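Local structure of tryptophan halogenase superfamily (Brevundimonas sp. BAL3, 6FRL) at residues R394-L399 and L451-G456; L246-A251 and T409-D414; G276-I281 and A305-H310; D128-A133 and E482-I487. The protein is a flavin-dependent halogenase that prefers bromination over chlorination and probably works, like its relatives, on indole-type substrates. One frame throughout, in Å; residues are numbered along the deposited sequence.

Contact 1 of 4, residues R394-L399 and L451-G456; sequences RDFIIL and LAIYDG
I453 meets F396 and L399 in the apolar seam between helices 376-402 and 447-456 of this halogenase, whose segments here run nearly parallel. The short segments lie 15° apart with their axes 11.1 Å from each other, so the gap is bridged by side chains alone. I453 sends its two branches to different partners. I453 CG1 lies 3.5 Å from F396 CZ, with CE1 of the same ring almost as near, and approaches the ring obliquely. I453 CG2 packs 3.8 Å from L399 CD2, where the leucine and isoleucine pass each other in opposite directions. F396 reaches this far because CG stands anti to the backbone N (chi1 -170°), which carries the end of the ring across to the second helix. Further out, F396 stacks on F445 and takes edge-to-face contacts with H400 and W450, while Y454 stacks on W431 of helix 422-434. On the far side of helix 376-402, R394 grips D395 side-on: R394 NE and NH2 both reach D395 OD1, each at 3.0 Å and from one face of the carboxylate, and R392 and T423 hold OD2. Beside the I453 contact, L399 CD2 also touches Y454 CE1 at 3.9 Å, the side chains crossing at about a right angle.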
loop_
_atom_site.group_PDB
_atom_site.type_symbol
_atom_site.label_atom_id
_atom_site.label_comp_id
_atom_site.label_asym_id
_atom_site.label_seq_id
_atom_site.Cartn_x
_atom_site.Cartn_y
_atom_site.Cartn_z
ATOM N N ARG B 394 -1.472 11.796 -13.543
ATOM C CA ARG B 394 -2.168 12.033 -14.821
ATOM C C ARG B 394 -3.664 11.629 -14.801
ATOM O O ARG B 394 -4.542 12.443 -15.109
ATOM C CB ARG B 394 -1.436 11.295 -15.939
ATOM C CG ARG B 394 -2.017 11.441 -17.339
ATOM C CD ARG B 394 -1.552 10.289 -18.193
ATOM N NE ARG B 394 -1.977 8.989 -17.659
ATOM C CZ ARG B 394 -1.565 7.812 -18.127
ATOM N NH1 ARG B 394 -0.716 7.764 -19.148
ATOM N NH2 ARG B 394 -2.004 6.679 -17.567
ATOM N N ASP B 395 -3.927 10.379 -14.424
ATOM C CA ASP B 395 -5.291 9.840 -14.341
ATOM C C ASP B 395 -6.190 10.634 -13.403
ATOM O O ASP B 395 -7.334 10.898 -13.743
ATOM C CB ASP B 395 -5.271 8.365 -13.910
ATOM C CG ASP B 395 -4.721 7.450 -14.990
ATOM O OD1 ASP B 395 -4.298 7.943 -16.063
ATOM O OD2 ASP B 395 -4.701 6.232 -14.752
ATOM N N PHE B 396 -5.694 11.019 -12.229
ATOM C CA PHE B 396 -6.484 11.892 -11.360
ATOM C C PHE B 396 -6.818 13.207 -12.050
ATOM O O PHE B 396 -7.965 13.656 -11.972
ATOM C CB PHE B 396 -5.760 12.132 -10.019
ATOM C CG PHE B 396 -6.597 12.818 -8.972
ATOM C CD1 PHE B 396 -7.792 12.250 -8.542
ATOM C CD2 PHE B 396 -6.161 13.994 -8.363
ATOM C CE1 PHE B 396 -8.565 12.876 -7.545
ATOM C CE2 PHE B 396 -6.922 14.615 -7.379
ATOM C CZ PHE B 396 -8.135 14.048 -6.974
ATOM N N ILE B 397 -5.830 13.817 -12.733
ATOM C CA ILE B 397 -6.069 15.084 -13.466
ATOM C C ILE B 397 -7.112 14.895 -14.596
ATOM O O ILE B 397 -8.061 15.655 -14.709
ATOM C CB ILE B 397 -4.747 15.705 -14.000
ATOM C CG1 ILE B 397 -3.923 16.208 -12.803
ATOM C CG2 ILE B 397 -5.036 16.855 -14.965
ATOM C CD1 ILE B 397 -2.467 16.480 -13.087
ATOM N N ILE B 398 -6.930 13.859 -15.404
ATOM C CA ILE B 398 -7.871 13.519 -16.468
ATOM C C ILE B 398 -9.342 13.465 -15.983
ATOM O O ILE B 398 -10.240 14.061 -16.614
ATOM C CB ILE B 398 -7.478 12.169 -17.121
ATOM C CG1 ILE B 398 -6.226 12.364 -17.971
ATOM C CG2 ILE B 398 -8.624 11.633 -17.994
ATOM C CD1 ILE B 398 -5.572 11.081 -18.413
ATOM N N LEU B 399 -9.570 12.763 -14.868
ATOM C CA LEU B 399 -10.909 12.595 -14.296
ATOM C C LEU B 399 -11.683 13.897 -14.183
ATOM O O LEU B 399 -12.899 13.898 -14.432
ATOM C CB LEU B 399 -10.858 11.905 -12.907
ATOM C CG LEU B 399 -12.210 11.516 -12.302
ATOM C CD1 LEU B 399 -12.910 10.468 -13.145
ATOM C CD2 LEU B 399 -12.080 11.033 -10.883
ATOM N N LEU B 451 -13.124 10.308 -4.011
ATOM C CA LEU B 451 -14.463 10.604 -3.491
ATOM C C LEU B 451 -14.852 12.066 -3.658
ATOM O O LEU B 451 -15.954 12.352 -4.104
ATOM C CB LEU B 451 -14.577 10.211 -2.029
ATOM C CG LEU B 451 -15.938 10.338 -1.335
ATOM C CD1 LEU B 451 -17.077 9.700 -2.127
ATOM C CD2 LEU B 451 -15.891 9.698 0.054
ATOM N N ALA B 452 -13.943 12.984 -3.325
ATOM C CA ALA B 452 -14.225 14.429 -3.445
ATOM C C ALA B 452 -14.534 14.829 -4.890
ATOM O O ALA B 452 -15.390 15.688 -5.156
ATOM C CB ALA B 452 -13.064 15.257 -2.912
ATOM N N ILE B 453 -13.823 14.211 -5.826
ATOM C CA ILE B 453 -14.039 14.514 -7.232
ATOM C C ILE B 453 -15.333 13.842 -7.737
ATOM O O ILE B 453 -16.160 14.497 -8.396
ATOM C CB ILE B 453 -12.799 14.148 -8.070
ATOM C CG1 ILE B 453 -11.536 14.883 -7.518
ATOM C CG2 ILE B 453 -13.031 14.461 -9.552
ATOM C CD1 ILE B 453 -11.671 16.377 -7.261
ATOM N N TYR B 454 -15.546 12.566 -7.381
ATOM C CA TYR B 454 -16.783 11.894 -7.792
ATOM C C TYR B 454 -17.987 12.710 -7.310
ATOM O O TYR B 454 -18.857 13.068 -8.113
ATOM C CB TYR B 454 -16.861 10.445 -7.300
ATOM C CG TYR B 454 -15.861 9.482 -7.942
ATOM C CD1 TYR B 454 -15.718 9.403 -9.311
ATOM C CD2 TYR B 454 -15.081 8.616 -7.156
ATOM C CE1 TYR B 454 -14.814 8.497 -9.892
ATOM C CE2 TYR B 454 -14.178 7.724 -7.711
ATOM C CZ TYR B 454 -14.042 7.666 -9.081
ATOM O OH TYR B 454 -13.168 6.774 -9.665
ATOM N N ASP B 455 -17.980 13.073 -6.033
ATOM C CA ASP B 455 -19.074 13.841 -5.459
ATOM C C ASP B 455 -19.183 15.244 -6.024
ATOM O O ASP B 455 -20.282 15.721 -6.294
ATOM C CB ASP B 455 -18.968 13.908 -3.933
ATOM C CG ASP B 455 -19.859 14.931 -3.354
ATOM O OD1 ASP B 455 -21.070 14.654 -3.354
ATOM O OD2 ASP B 455 -19.349 16.011 -2.939
ATOM N N GLY B 456 -18.060 15.919 -6.210
ATOM C CA GLY B 456 -18.056 17.270 -6.822
ATOM C C GLY B 456 -18.671 17.342 -8.216
ATOM O O GLY B 456 -19.332 18.321 -8.556
#

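Contact 2 of 4, residues L246-A251 and T409-D414; sequences LPCDAA and TDFWRD
F411, from the first turn of helix 410-417, pushes the end of its ring against P247 and C248, just ahead of strand 250-257 in the seven-stranded mixed sheet. The three residues account for the whole contact, and F411 has the most surface buried. Its CG is anti to the backbone N (chi1 175°), which swings the ring out from the helix so that CE1 and CZ lead. P247 meets them with two ring carbons: P247 CB lies 3.7 Å from F411 CE1, and CG sits about equally near CE1 and CZ. The two side chains cross at about a right angle. C248 supplies a sulfur-aromatic contact, SG standing 5.0 Å from the centroid of the F411 ring and 69° off its normal, an oblique approach. The same cysteine also packs on V292 of the sheet and on Y401 of helix 376-402, so on this side the phenylalanine meets a buried residue. Beyond it, the strand starts with a classic beta bulge, where D249 and A250 both face F293. Behind the ring, W412 is held by its NE1 bond to the R273 carbonyl, and F411 CD2 lies 3.5 Å above the centre of the indole. The nearest approach of C248 SG is to F411 CZ, at 3.8 Å.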
loop_
_atom_site.group_PDB
_atom_site.type_symbol
_atom_site.label_atom_id
_atom_site.label_comp_id
_atom_site.label_asym_id
_atom_site.label_seq_id
_atom_site.Cartn_x
_atom_site.Cartn_y
_atom_site.Cartn_z
ATOM N N LEU B 246 -4.706 14.928 -22.545
ATOM C CA LEU B 246 -5.025 16.195 -21.868
ATOM C C LEU B 246 -5.122 17.303 -22.899
ATOM O O LEU B 246 -4.152 17.541 -23.613
ATOM C CB LEU B 246 -3.936 16.515 -20.837
ATOM C CG LEU B 246 -3.925 15.523 -19.666
ATOM C CD1 LEU B 246 -2.565 15.388 -19.002
ATOM C CD2 LEU B 246 -4.969 15.898 -18.636
ATOM N N PRO B 247 -6.282 17.978 -22.999
ATOM C CA PRO B 247 -6.455 18.950 -24.092
ATOM C C PRO B 247 -5.539 20.182 -24.008
ATOM O O PRO B 247 -4.911 20.551 -25.012
ATOM C CB PRO B 247 -7.915 19.378 -23.957
ATOM C CG PRO B 247 -8.267 19.155 -22.523
ATOM C CD PRO B 247 -7.418 17.997 -22.056
ATOM N N CYS B 248 -5.444 20.786 -22.820
ATOM C CA CYS B 248 -4.798 22.078 -22.669
ATOM C C CYS B 248 -3.297 21.997 -22.984
ATOM O O CYS B 248 -2.615 21.007 -22.658
ATOM C CB CYS B 248 -5.065 22.663 -21.293
ATOM S SG CYS B 248 -6.822 22.996 -21.012
ATOM N N ASP B 249 -2.818 23.035 -23.668
ATOM C CA ASP B 249 -1.462 23.070 -24.224
ATOM C C ASP B 249 -0.734 24.428 -24.053
ATOM O O ASP B 249 0.318 24.629 -24.631
ATOM C CB ASP B 249 -1.539 22.670 -25.705
ATOM C CG ASP B 249 -2.193 23.739 -26.577
ATOM O OD1 ASP B 249 -3.087 24.470 -26.116
ATOM O OD2 ASP B 249 -1.802 23.859 -27.750
ATOM N N ALA B 250 -1.272 25.334 -23.234
ATOM C CA ALA B 250 -0.648 26.634 -23.008
ATOM C C ALA B 250 -1.130 27.227 -21.694
ATOM O O ALA B 250 -2.144 26.768 -21.133
ATOM C CB ALA B 250 -1.000 27.578 -24.136
ATOM N N ALA B 251 -0.416 28.246 -21.212
ATOM C CA ALA B 251 -0.836 28.949 -20.021
ATOM C C ALA B 251 -0.291 30.377 -19.926
ATOM O O ALA B 251 0.818 30.661 -20.389
ATOM C CB ALA B 251 -0.418 28.165 -18.787
ATOM N N THR B 409 -19.557 25.005 -24.466
ATOM C CA THR B 409 -18.607 24.982 -25.604
ATOM C C THR B 409 -18.199 23.577 -26.047
ATOM O O THR B 409 -18.464 22.596 -25.361
ATOM C CB THR B 409 -17.305 25.781 -25.338
ATOM O OG1 THR B 409 -16.681 25.290 -24.152
ATOM C CG2 THR B 409 -17.571 27.280 -25.187
ATOM N N ASP B 410 -17.570 23.499 -27.218
ATOM C CA ASP B 410 -17.109 22.231 -27.774
ATOM C C ASP B 410 -15.973 21.600 -26.985
ATOM O O ASP B 410 -15.869 20.359 -26.926
ATOM C CB ASP B 410 -16.660 22.393 -29.248
ATOM C CG ASP B 410 -17.834 22.472 -30.236
ATOM O OD1 ASP B 410 -19.021 22.430 -29.814
ATOM O OD2 ASP B 410 -17.540 22.582 -31.445
ATOM N N PHE B 411 -15.110 22.454 -26.427
ATOM C CA PHE B 411 -14.028 22.027 -25.549
ATOM C C PHE B 411 -14.531 21.026 -24.492
ATOM O O PHE B 411 -13.982 19.918 -24.345
ATOM C CB PHE B 411 -13.411 23.252 -24.869
ATOM C CG PHE B 411 -12.360 22.916 -23.846
ATOM C CD1 PHE B 411 -11.089 22.557 -24.244
ATOM C CD2 PHE B 411 -12.654 22.941 -22.488
ATOM C CE1 PHE B 411 -10.127 22.226 -23.306
ATOM C CE2 PHE B 411 -11.697 22.626 -21.550
ATOM C CZ PHE B 411 -10.435 22.265 -21.956
ATOM N N TRP B 412 -15.603 21.426 -23.811
ATOM C CA TRP B 412 -16.161 20.677 -22.693
ATOM C C TRP B 412 -16.941 19.407 -23.088
ATOM O O TRP B 412 -16.811 18.399 -22.390
ATOM C CB TRP B 412 -16.983 21.605 -21.767
ATOM C CG TRP B 412 -16.124 22.610 -20.983
ATOM C CD1 TRP B 412 -16.130 23.975 -21.107
ATOM C CD2 TRP B 412 -15.135 22.318 -19.983
ATOM N NE1 TRP B 412 -15.219 24.548 -20.250
ATOM C CE2 TRP B 412 -14.592 23.552 -19.549
ATOM C CE3 TRP B 412 -14.646 21.136 -19.417
ATOM C CZ2 TRP B 412 -13.608 23.628 -18.572
ATOM C CZ3 TRP B 412 -13.675 21.206 -18.451
ATOM C CH2 TRP B 412 -13.161 22.442 -18.038
ATOM N N ARG B 413 -17.720 19.429 -24.176
ATOM C CA ARG B 413 -18.334 18.181 -24.718
ATOM C C ARG B 413 -17.261 17.146 -25.037
ATOM O O ARG B 413 -17.389 15.963 -24.687
ATOM C CB ARG B 413 -19.136 18.416 -26.004
ATOM C CG ARG B 413 -20.410 19.228 -25.847
ATOM C CD ARG B 413 -21.047 19.511 -27.213
ATOM N NE ARG B 413 -22.074 20.560 -27.128
ATOM C CZ ARG B 413 -21.882 21.884 -27.272
ATOM N NH1 ARG B 413 -20.694 22.398 -27.547
ATOM N NH2 ARG B 413 -22.902 22.723 -27.158
ATOM N N ASP B 414 -16.212 17.599 -25.718
ATOM C CA ASP B 414 -15.135 16.717 -26.122
ATOM C C ASP B 414 -14.450 16.087 -24.941
ATOM O O ASP B 414 -14.164 14.894 -24.968
ATOM C CB ASP B 414 -14.093 17.458 -26.971
ATOM C CG ASP B 414 -14.593 17.796 -28.370
ATOM O OD1 ASP B 414 -15.717 17.384 -28.761
ATOM O OD2 ASP B 414 -13.829 18.486 -29.069
#

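Contact 3 of 4, residues G276-I281 and A305-H310; sequences GWQWGI and AELMPH
Q278 points from strand 276-282 at the segment 305-310 and carries nearly all of the contact. Its side chain is fully extended, CG anti to the backbone N (chi1 174°), so the amide reaches past L307 to the backbone of H310. There Q278 NE2 donates to H310 O over 2.7 Å with an N-H...O angle of 144°. The oxygen lies in the plane of the amide, but the nitrogen stands 55° out of the carbonyl plane. The other end of the amide is also taken: OE1 accepts from R273 NH2 on the neighbouring strand, which fixes the flip of the group. This polar grip is the tight, buried part. Alongside it the packing is slacker, L307 CD1 coming only to 4.4 Å from Q278 CG. Toward solvent lies H310, whose CB is 3.9 Å from Q278 OE1 while the imidazole leads away. That ring is tethered to its own segment, H310 ND1 donating to E306 O at 3.2 Å, nearly straight. E306 itself turns its carboxylate to S274, its OE2 bonded to the serine hydroxyl. The whole is a helix lying against one face of an antiparallel part of the mixed sheet, joined to it by a side-chain-to-backbone bond.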
loop_
_atom_site.group_PDB
_atom_site.type_symbol
_atom_site.label_atom_id
_atom_site.label_comp_id
_atom_site.label_asym_id
_atom_site.label_seq_id
_atom_site.Cartn_x
_atom_site.Cartn_y
_atom_site.Cartn_z
ATOM N N GLY B 276 -10.632 25.897 -20.837
ATOM C CA GLY B 276 -9.588 25.659 -19.835
ATOM C C GLY B 276 -10.015 26.201 -18.491
ATOM O O GLY B 276 -11.211 26.258 -18.196
ATOM N N TRP B 277 -9.052 26.638 -17.684
ATOM C CA TRP B 277 -9.346 27.020 -16.302
ATOM C C TRP B 277 -8.347 28.032 -15.697
ATOM O O TRP B 277 -7.193 28.111 -16.083
ATOM C CB TRP B 277 -9.446 25.739 -15.431
ATOM C CG TRP B 277 -8.224 24.891 -15.463
ATOM C CD1 TRP B 277 -7.936 23.905 -16.356
ATOM C CD2 TRP B 277 -7.114 24.958 -14.566
ATOM N NE1 TRP B 277 -6.695 23.343 -16.076
ATOM C CE2 TRP B 277 -6.164 23.985 -14.992
ATOM C CE3 TRP B 277 -6.815 25.753 -13.458
ATOM C CZ2 TRP B 277 -4.957 23.778 -14.337
ATOM C CZ3 TRP B 277 -5.608 25.544 -12.806
ATOM C CH2 TRP B 277 -4.683 24.567 -13.261
ATOM N N GLN B 278 -8.828 28.785 -14.719
ATOM C CA GLN B 278 -8.082 29.834 -14.064
ATOM C C GLN B 278 -7.706 29.422 -12.632
ATOM O O GLN B 278 -8.517 28.848 -11.895
ATOM C CB GLN B 278 -8.927 31.121 -14.038
ATOM C CG GLN B 278 -8.358 32.310 -13.245
ATOM C CD GLN B 278 -9.307 33.494 -13.202
ATOM O OE1 GLN B 278 -10.352 33.497 -13.850
ATOM N NE2 GLN B 278 -8.939 34.521 -12.454
ATOM N N TRP B 279 -6.480 29.758 -12.238
ATOM C CA TRP B 279 -6.021 29.529 -10.882
ATOM C C TRP B 279 -5.880 30.852 -10.092
ATOM O O TRP B 279 -5.730 31.951 -10.668
ATOM C CB TRP B 279 -4.731 28.705 -10.921
ATOM C CG TRP B 279 -3.415 29.432 -11.146
ATOM C CD1 TRP B 279 -2.729 30.225 -10.241
ATOM C CD2 TRP B 279 -2.574 29.327 -12.303
ATOM N NE1 TRP B 279 -1.539 30.637 -10.788
ATOM C CE2 TRP B 279 -1.414 30.107 -12.049
ATOM C CE3 TRP B 279 -2.689 28.661 -13.531
ATOM C CZ2 TRP B 279 -0.378 30.241 -12.984
ATOM C CZ3 TRP B 279 -1.660 28.789 -14.468
ATOM C CH2 TRP B 279 -0.509 29.577 -14.182
ATOM N N GLY B 280 -5.943 30.722 -8.775
ATOM C CA GLY B 280 -5.877 31.853 -7.878
ATOM C C GLY B 280 -5.254 31.443 -6.564
ATOM O O GLY B 280 -5.917 30.848 -5.734
ATOM N N ILE B 281 -3.977 31.774 -6.391
ATOM C CA ILE B 281 -3.177 31.296 -5.287
ATOM C C ILE B 281 -2.842 32.484 -4.380
ATOM O O ILE B 281 -2.046 33.343 -4.740
ATOM C CB ILE B 281 -1.936 30.586 -5.847
ATOM C CG1 ILE B 281 -2.417 29.315 -6.600
ATOM C CG2 ILE B 281 -0.920 30.281 -4.726
ATOM C CD1 ILE B 281 -1.329 28.439 -7.188
ATOM N N ALA B 305 -8.636 37.994 -22.369
ATOM C CA ALA B 305 -9.999 38.491 -22.100
ATOM C C ALA B 305 -10.732 37.717 -20.993
ATOM O O ALA B 305 -11.587 38.275 -20.297
ATOM C CB ALA B 305 -10.833 38.485 -23.384
ATOM N N GLU B 306 -10.425 36.435 -20.852
ATOM C CA GLU B 306 -10.955 35.636 -19.737
ATOM C C GLU B 306 -10.185 35.888 -18.412
ATOM O O GLU B 306 -10.802 36.021 -17.345
ATOM C CB GLU B 306 -10.932 34.144 -20.108
ATOM C CG GLU B 306 -11.673 33.802 -21.391
ATOM C CD GLU B 306 -12.087 32.352 -21.491
ATOM O OE1 GLU B 306 -11.217 31.450 -21.385
ATOM O OE2 GLU B 306 -13.299 32.126 -21.685
ATOM N N LEU B 307 -8.855 35.979 -18.508
ATOM C CA LEU B 307 -7.977 36.063 -17.345
ATOM C C LEU B 307 -7.986 37.441 -16.699
ATOM O O LEU B 307 -8.310 37.581 -15.514
ATOM C CB LEU B 307 -6.544 35.688 -17.757
ATOM C CG LEU B 307 -5.342 35.641 -16.792
ATOM C CD1 LEU B 307 -5.541 34.798 -15.532
ATOM C CD2 LEU B 307 -4.132 35.167 -17.570
ATOM N N MET B 308 -7.679 38.467 -17.495
ATOM C CA MET B 308 -7.307 39.804 -16.960
ATOM C C MET B 308 -8.420 40.594 -16.265
ATOM O O MET B 308 -8.114 41.364 -15.364
ATOM C CB MET B 308 -6.612 40.638 -18.034
ATOM C CG MET B 308 -5.277 40.024 -18.520
ATOM S SD MET B 308 -3.973 39.760 -17.267
ATOM C CE MET B 308 -3.827 41.423 -16.641
ATOM N N PRO B 309 -9.700 40.392 -16.638
ATOM C CA PRO B 309 -10.782 41.027 -15.836
ATOM C C PRO B 309 -11.131 40.371 -14.504
ATOM O O PRO B 309 -11.984 40.899 -13.797
ATOM C CB PRO B 309 -12.024 40.941 -16.754
ATOM C CG PRO B 309 -11.529 40.522 -18.094
ATOM C CD PRO B 309 -10.210 39.824 -17.902
ATOM N N HIS B 310 -10.515 39.226 -14.173
ATOM C CA HIS B 310 -10.923 38.405 -13.005
ATOM C C HIS B 310 -9.746 37.995 -12.131
ATOM O O HIS B 310 -9.783 36.935 -11.501
ATOM C CB HIS B 310 -11.666 37.133 -13.471
ATOM C CG HIS B 310 -12.946 37.420 -14.186
ATOM N ND1 HIS B 310 -13.162 37.055 -15.502
ATOM C CD2 HIS B 310 -14.072 38.061 -13.776
ATOM C CE1 HIS B 310 -14.367 37.455 -15.868
ATOM N NE2 HIS B 310 -14.936 38.074 -14.844
#

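Contact 4 of 4, residues D128-A133 and E482-I487; sequences DAAPLA and EMRANI
R484 reaches from helix 473-492 toward A130 and D128, in the loop that joins helices 116-125 and 137-143. From CB, which points at the loop, the chain starts with CG anti to the backbone N (chi1 -169°) and then bends at chi3, 70°, so that its far half turns alongside the loop. CB and CG touch nothing of 128-133. R484 CD is the first atom to meet that segment, packing 3.8 Å from A130 CB. R484 NE follows at 4.1 Å from A130 CB, a methyl that meets the guanidinium obliquely. At the tip, NH1 has its hydrogen bond with Y135 OH, a little further along the chain from the loop segment. The carboxylate of D128 comes from the opposite direction, with D128 OD2 at 4.1 Å from R484 NH1. This is too long for a salt bridge, and the oxygen lies well out of the guanidinium plane, the two flat groups standing 86° apart, so the attraction is probably electrostatic alone. D128 has its other oxygen engaged at home: D128 OD1 accepts from A130 N at 2.9 Å, an Asx turn consistent with both the carboxylate and the A130 methyl facing the helix. The contact is small and lies near the surface. On its inner side, A130 O accepts from W120 NE1, and L132 packs on F116 and W120 of helix 116-125. M483, next to R484, also touches F116, so helix 473-492 and the loop both lean on helix 116-125.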
loop_
_atom_site.group_PDB
_atom_site.type_symbol
_atom_site.label_atom_id
_atom_site.label_comp_id
_atom_site.label_asym_id
_atom_site.label_seq_id
_atom_site.Cartn_x
_atom_site.Cartn_y
_atom_site.Cartn_z
ATOM N N ASP B 128 -32.966 13.035 2.227
ATOM C CA ASP B 128 -31.955 13.987 2.762
ATOM C C ASP B 128 -31.040 14.609 1.664
ATOM O O ASP B 128 -30.447 13.888 0.839
ATOM C CB ASP B 128 -31.065 13.263 3.783
ATOM C CG ASP B 128 -30.221 14.202 4.614
ATOM O OD1 ASP B 128 -29.907 15.322 4.161
ATOM O OD2 ASP B 128 -29.887 13.803 5.751
ATOM N N ALA B 129 -30.904 15.937 1.689
ATOM C CA ALA B 129 -30.144 16.681 0.666
ATOM C C ALA B 129 -28.784 17.289 1.134
ATOM O O ALA B 129 -28.183 18.091 0.398
ATOM C CB ALA B 129 -31.041 17.772 0.086
ATOM N N ALA B 130 -28.311 16.896 2.332
ATOM C CA ALA B 130 -27.053 17.430 2.893
ATOM C C ALA B 130 -25.817 17.016 2.081
ATOM O O ALA B 130 -25.568 15.819 1.921
ATOM C CB ALA B 130 -26.868 16.996 4.337
ATOM N N PRO B 131 -25.023 18.003 1.605
ATOM C CA PRO B 131 -23.874 17.649 0.780
ATOM C C PRO B 131 -22.895 16.758 1.539
ATOM O O PRO B 131 -22.802 16.822 2.771
ATOM C CB PRO B 131 -23.203 19.001 0.496
ATOM C CG PRO B 131 -24.146 20.065 0.968
ATOM C CD PRO B 131 -25.008 19.425 2.008
ATOM N N LEU B 132 -22.172 15.916 0.813
ATOM C CA LEU B 132 -21.141 15.100 1.436
ATOM C C LEU B 132 -20.086 15.969 2.198
ATOM O O LEU B 132 -19.583 15.547 3.257
ATOM C CB LEU B 132 -20.482 14.220 0.386
ATOM C CG LEU B 132 -19.341 13.326 0.858
ATOM C CD1 LEU B 132 -19.870 12.144 1.644
ATOM C CD2 LEU B 132 -18.546 12.897 -0.353
ATOM N N ALA B 133 -19.789 17.162 1.671
ATOM C CA ALA B 133 -18.878 18.136 2.302
ATOM C C ALA B 133 -19.249 18.626 3.723
ATOM O O ALA B 133 -18.377 19.072 4.479
ATOM C CB ALA B 133 -18.705 19.338 1.377
ATOM N N GLU B 482 -26.139 14.764 13.995
ATOM C CA GLU B 482 -25.152 15.001 15.069
ATOM C C GLU B 482 -23.721 15.290 14.555
ATOM O O GLU B 482 -23.063 16.216 15.032
ATOM C CB GLU B 482 -25.171 13.801 16.034
ATOM C CG GLU B 482 -24.204 13.799 17.215
ATOM C CD GLU B 482 -24.445 12.597 18.162
ATOM O OE1 GLU B 482 -25.518 11.946 18.070
ATOM O OE2 GLU B 482 -23.566 12.277 19.012
ATOM N N MET B 483 -23.243 14.488 13.592
ATOM C CA MET B 483 -21.946 14.704 12.937
ATOM C C MET B 483 -21.933 16.072 12.272
ATOM O O MET B 483 -21.039 16.862 12.499
ATOM C CB MET B 483 -21.685 13.645 11.872
ATOM C CG MET B 483 -21.182 12.325 12.428
ATOM S SD MET B 483 -20.630 11.140 11.172
ATOM C CE MET B 483 -22.137 10.261 10.825
ATOM N N ARG B 484 -22.946 16.320 11.454
ATOM C CA ARG B 484 -23.123 17.530 10.666
ATOM C C ARG B 484 -23.062 18.780 11.553
ATOM O O ARG B 484 -22.429 19.773 11.218
ATOM C CB ARG B 484 -24.469 17.395 9.919
ATOM C CG ARG B 484 -24.784 18.399 8.844
ATOM C CD ARG B 484 -25.807 17.865 7.834
ATOM N NE ARG B 484 -27.171 17.719 8.369
ATOM C CZ ARG B 484 -27.808 16.572 8.612
ATOM N NH1 ARG B 484 -27.234 15.374 8.432
ATOM N NH2 ARG B 484 -29.042 16.624 9.102
ATOM N N ALA B 485 -23.680 18.681 12.718
ATOM C CA ALA B 485 -23.672 19.739 13.720
ATOM C C ALA B 485 -22.327 19.870 14.458
ATOM O O ALA B 485 -21.874 20.991 14.650
ATOM C CB ALA B 485 -24.803 19.521 14.717
ATOM N N ASN B 486 -21.698 18.765 14.874
ATOM C CA ASN B 486 -20.381 18.830 15.553
ATOM C C ASN B 486 -19.370 19.642 14.724
ATOM O O ASN B 486 -18.655 20.513 15.229
ATOM C CB ASN B 486 -19.779 17.431 15.809
ATOM C CG ASN B 486 -20.522 16.636 16.891
ATOM O OD1 ASN B 486 -21.176 17.202 17.769
ATOM N ND2 ASN B 486 -20.429 15.298 16.819
ATOM N N ILE B 487 -19.325 19.336 13.434
ATOM C CA ILE B 487 -18.467 20.075 12.497
ATOM C C ILE B 487 -18.867 21.557 12.377
ATOM O O ILE B 487 -18.010 22.431 12.451
ATOM C CB ILE B 487 -18.400 19.379 11.103
ATOM C CG1 ILE B 487 -17.538 18.134 11.213
ATOM C CG2 ILE B 487 -17.834 20.322 10.036
ATOM C CD1 ILE B 487 -17.575 17.253 9.990
#

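How the contacts relate
Of the contact segments, 128-133 comes first along the chain, and its partner 482-487 comes near the end, so contact 4 closes a long loop enclosing all the others. Within it, 246-251 opens contact 2, and contact 3 both opens and closes inside that loop, between 276 and 310. Contact 1 opens at 394, before contact 2 closes at 409-414, and closes at 451-456: the two cross. L246 packs on I397 and I398, joining contacts 1 and 2, while F411 and W412 touch G276, joining 2 and 3 on the seven-stranded sheet. L132 meets L451 and D455, tying contact 4 to helix 447-456 of contact 1.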